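Local coordinates for protein peroxidase (PDB 6QZO) that binds heme b and probably uses it to reduce peroxide while oxidising other substrates, at residues 118-122 and 222-226; 122-126 and 361-365. All coordinates share one frame; numbering follows the deposited sequence.

Interaction 1 (118-122 and 222-226)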
# COMPACT_ATOMS: atom_id res chain seq x y z
N ARG A 118 -24.84 -25.37 -13.15
CA ARG A 118 -23.45 -25.85 -12.87
C ARG A 118 -22.92 -25.27 -11.56
O ARG A 118 -21.81 -25.64 -11.16
CB ARG A 118 -22.51 -25.53 -14.04
CG ARG A 118 -22.91 -26.22 -15.34
CD ARG A 118 -22.55 -27.69 -15.38
NE ARG A 118 -22.40 -28.14 -16.76
CZ ARG A 118 -23.18 -29.03 -17.38
NH1 ARG A 118 -24.17 -29.63 -16.74
NH2 ARG A 118 -22.95 -29.33 -18.66
N ALA A 119 -23.70 -24.41 -10.89
CA ALA A 119 -23.33 -23.79 -9.59
C ALA A 119 -23.25 -24.88 -8.53
O ALA A 119 -24.21 -25.62 -8.34
CB ALA A 119 -24.34 -22.74 -9.19
N PRO A 120 -22.13 -25.02 -7.78
CA PRO A 120 -22.15 -25.85 -6.58
C PRO A 120 -23.12 -25.28 -5.53
O PRO A 120 -23.40 -24.09 -5.57
CB PRO A 120 -20.70 -25.81 -6.08
CG PRO A 120 -20.09 -24.57 -6.74
CD PRO A 120 -20.82 -24.42 -8.06
N ALA A 121 -23.65 -26.14 -4.66
CA ALA A 121 -24.63 -25.80 -3.60
C ALA A 121 -24.09 -24.68 -2.70
O ALA A 121 -24.90 -23.91 -2.14
CB ALA A 121 -24.96 -27.03 -2.78
N TRP A 122 -22.77 -24.57 -2.54
CA TRP A 122 -22.13 -23.61 -1.61
C TRP A 122 -21.83 -22.25 -2.28
O TRP A 122 -21.29 -21.39 -1.61
CB TRP A 122 -20.89 -24.23 -0.98
CG TRP A 122 -19.92 -24.86 -1.93
CD1 TRP A 122 -19.72 -26.20 -2.12
CD2 TRP A 122 -18.99 -24.18 -2.79
NE1 TRP A 122 -18.73 -26.40 -3.05
CE2 TRP A 122 -18.26 -25.18 -3.47
CE3 TRP A 122 -18.71 -22.84 -3.07
CZ2 TRP A 122 -17.27 -24.88 -4.40
CZ3 TRP A 122 -17.74 -22.54 -3.99
CH2 TRP A 122 -17.04 -23.54 -4.66
N PRO A 222 -20.06 -30.39 -9.02
CA PRO A 222 -19.94 -30.36 -10.48
C PRO A 222 -18.51 -30.60 -10.99
O PRO A 222 -17.58 -30.17 -10.36
CB PRO A 222 -20.41 -28.94 -10.81
CG PRO A 222 -19.93 -28.10 -9.63
CD PRO A 222 -20.00 -29.05 -8.43
N GLY A 223 -18.40 -31.29 -12.14
CA GLY A 223 -17.14 -31.81 -12.71
C GLY A 223 -16.16 -30.71 -13.07
O GLY A 223 -14.95 -30.97 -13.05
N TRP A 224 -16.66 -29.52 -13.42
CA TRP A 224 -15.81 -28.38 -13.88
C TRP A 224 -14.90 -27.85 -12.76
O TRP A 224 -13.93 -27.14 -13.08
CB TRP A 224 -16.67 -27.26 -14.47
CG TRP A 224 -17.45 -26.46 -13.47
CD1 TRP A 224 -18.75 -26.66 -13.11
CD2 TRP A 224 -17.01 -25.29 -12.75
NE1 TRP A 224 -19.14 -25.71 -12.20
CE2 TRP A 224 -18.09 -24.85 -11.97
CE3 TRP A 224 -15.82 -24.56 -12.70
CZ2 TRP A 224 -18.02 -23.73 -11.15
CZ3 TRP A 224 -15.74 -23.45 -11.89
CH2 TRP A 224 -16.83 -23.05 -11.12
N LEU A 225 -15.19 -28.17 -11.49
CA LEU A 225 -14.40 -27.68 -10.34
C LEU A 225 -13.24 -28.62 -9.98
O LEU A 225 -12.55 -28.32 -8.99
CB LEU A 225 -15.32 -27.51 -9.13
CG LEU A 225 -15.87 -26.10 -8.93
CD1 LEU A 225 -16.84 -26.12 -7.77
CD2 LEU A 225 -14.76 -25.09 -8.67
N THR A 226 -12.99 -29.69 -10.75
CA THR A 226 -11.81 -30.57 -10.54
C THR A 226 -10.53 -29.74 -10.51
O THR A 226 -10.30 -29.02 -11.50
CB THR A 226 -11.63 -31.62 -11.64
OG1 THR A 226 -12.89 -32.23 -11.89
CG2 THR A 226 -10.58 -32.65 -11.28
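A single polar tie joins Trp224 to Arg118: the indole NE1 donates to the backbone O of Arg118 at 2.9 Å. The bond is almost straight (173°), and the oxygen lies in the plane of the indole, at its edge, while the donor sits 35° away from the carbonyl plane. Trp224 keeps CG between its own backbone N and carbonyl carbon (chi1 73°), the setting from which NE1 meets this acceptor, and the bond helps to set how the ring is turned. Pro222, which follows a cis peptide bond, adds a van der Waals contact with the same carbonyl, its CG 3.5 Å from Arg118 O.

The apolar contacts begin with Pro120 CB and Pro222 CD, 4.1 Å apart, where the two side chains cross at about a right angle. Leu225 CD1 has two partners, 3.7 Å from Pro120 CG and 3.6 Å from Trp122 CZ2. Within each segment a neighbour backs an indole, Pro120 CB over Trp122 and Leu225 CG over Trp224, toward the rim in each case.

The contact joins the loop after helix 107-113 to the 3-10 turn 223-225 before strand 229-238. Helix 378-381 packs against Arg118 and Trp224, and Ala365 of strand 356-366 touches both indoles.

Interaction 2 (122-126 and 361-365); sequences WLHPL and SAVFA
Leu123 holds CG anti to the backbone N (chi1 -176°), and chi2 of 55° then turns CD1 to the main chain of Ala365, 3.7 Å from its N; Trp122, with CG between its backbone N and carbonyl carbon (chi1 50°), swings its six-membered ring to the same residue. Leu123 is the centre of an inverse gamma turn, and the irregular segment around it packs on strand 356-366, which lies beside 229-238 in the antiparallel sheet of the C-terminal ferredoxin-like half of the DyP fold. Trp122 reaches Ala365 CB through CH2 at 3.7 Å, and its CZ3 lies near Phe364 O. An alanine in place of Trp122 would probably leave a gap beside Ala365 and the carbonyl of Phe364.

Val363 stands in the middle, pointing at the loop. Its CG2 lies 3.3 Å from His124 O and 3.9 Å from Leu126 CG, where the two side chains cross at about a right angle. No hydrogen bond spans the segments. Instead, the loop braces itself: His124 ND1 donates to Pro125 O at 2.7 Å, with the oxygen in the imidazole plane and the donor above the carbonyl plane of Pro125, while NE2 of the same ring is bonded to Asp336. Toward the heme, Leu126, whose side chain is about 8 Å from it, sets CD1 3.4 Å from Ser361 OG, a hydroxyl hydrogen-bonded to Arg234 NH1.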
# COMPACT_ATOMS: atom_id res chain seq x y z
N TRP A 122 -22.77 -24.57 -2.54
CA TRP A 122 -22.13 -23.61 -1.61
C TRP A 122 -21.83 -22.25 -2.28
O TRP A 122 -21.29 -21.39 -1.61
CB TRP A 122 -20.89 -24.23 -0.98
CG TRP A 122 -19.92 -24.86 -1.93
CD1 TRP A 122 -19.72 -26.20 -2.12
CD2 TRP A 122 -18.99 -24.18 -2.79
NE1 TRP A 122 -18.73 -26.40 -3.05
CE2 TRP A 122 -18.26 -25.18 -3.47
CE3 TRP A 122 -18.71 -22.84 -3.07
CZ2 TRP A 122 -17.27 -24.88 -4.40
CZ3 TRP A 122 -17.74 -22.54 -3.99
CH2 TRP A 122 -17.04 -23.54 -4.66
N LEU A 123 -22.17 -22.04 -3.55
CA LEU A 123 -21.85 -20.77 -4.25
C LEU A 123 -23.00 -19.78 -4.04
O LEU A 123 -23.89 -19.69 -4.90
CB LEU A 123 -21.61 -21.00 -5.74
CG LEU A 123 -21.18 -19.76 -6.51
CD1 LEU A 123 -19.94 -19.15 -5.85
CD2 LEU A 123 -20.91 -20.07 -7.97
N HIS A 124 -22.96 -19.08 -2.90
CA HIS A 124 -23.97 -18.09 -2.46
C HIS A 124 -23.34 -17.26 -1.34
O HIS A 124 -22.40 -17.71 -0.70
CB HIS A 124 -25.27 -18.79 -2.01
CG HIS A 124 -25.08 -19.74 -0.87
ND1 HIS A 124 -24.74 -19.31 0.39
CD2 HIS A 124 -25.17 -21.07 -0.78
CE1 HIS A 124 -24.61 -20.34 1.21
NE2 HIS A 124 -24.86 -21.44 0.52
N PRO A 125 -23.82 -16.02 -1.07
CA PRO A 125 -23.32 -15.26 0.09
C PRO A 125 -23.43 -16.09 1.37
O PRO A 125 -24.34 -16.89 1.49
CB PRO A 125 -24.26 -14.05 0.15
CG PRO A 125 -24.76 -13.90 -1.30
CD PRO A 125 -24.84 -15.30 -1.85
N LEU A 126 -22.49 -15.91 2.31
CA LEU A 126 -22.60 -16.56 3.63
C LEU A 126 -23.95 -16.18 4.23
O LEU A 126 -24.49 -15.13 3.90
CB LEU A 126 -21.44 -16.10 4.52
CG LEU A 126 -20.05 -16.53 4.04
CD1 LEU A 126 -18.98 -15.92 4.92
CD2 LEU A 126 -19.91 -18.04 4.03
N SER A 361 -18.13 -9.28 2.92
CA SER A 361 -18.25 -10.75 2.73
C SER A 361 -18.44 -11.07 1.24
O SER A 361 -19.38 -10.49 0.60
CB SER A 361 -19.37 -11.34 3.54
OG SER A 361 -19.17 -12.75 3.68
N ALA A 362 -17.61 -11.97 0.71
CA ALA A 362 -17.74 -12.46 -0.67
C ALA A 362 -17.36 -13.94 -0.74
O ALA A 362 -16.36 -14.34 -0.08
CB ALA A 362 -16.88 -11.62 -1.55
N VAL A 363 -18.14 -14.70 -1.50
CA VAL A 363 -17.89 -16.15 -1.76
C VAL A 363 -17.68 -16.32 -3.25
O VAL A 363 -18.45 -15.72 -4.02
CB VAL A 363 -19.05 -17.02 -1.24
CG1 VAL A 363 -18.73 -18.49 -1.37
CG2 VAL A 363 -19.40 -16.66 0.19
N PHE A 364 -16.67 -17.11 -3.64
CA PHE A 364 -16.32 -17.39 -5.05
C PHE A 364 -15.98 -18.87 -5.21
O PHE A 364 -15.45 -19.49 -4.25
CB PHE A 364 -15.12 -16.55 -5.50
CG PHE A 364 -15.35 -15.07 -5.35
CD1 PHE A 364 -15.99 -14.35 -6.33
CD2 PHE A 364 -14.94 -14.41 -4.20
CE1 PHE A 364 -16.21 -12.99 -6.18
CE2 PHE A 364 -15.17 -13.06 -4.06
CZ PHE A 364 -15.80 -12.35 -5.04
N ALA A 365 -16.31 -19.40 -6.39
CA ALA A 365 -15.88 -20.73 -6.85
C ALA A 365 -14.61 -20.53 -7.68
O ALA A 365 -14.61 -19.66 -8.56
CB ALA A 365 -16.97 -21.37 -7.66

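Overall arrangement
The two interactions illustrate how one loop can reach two different parts of the C-terminal half of a protein. Both start from the connection between helix 107-113 and strand 143-149, in the N-terminal half. Trp122 belongs to each, and Trp224 CH2 meets Ala365 CB at 3.8 Å, making the packing continuous although the centres lie 13 Å apart. Both are largely buried. Interaction 1 is the more peripheral, about 20 Å from the chain's centre, and joins loop to turn with an indole hydrogen bond among prolines. Interaction 2, about 12 Å from that centre, lays the loop on a strand through apolar packing, with no hydrogen bond across, and runs toward the heme.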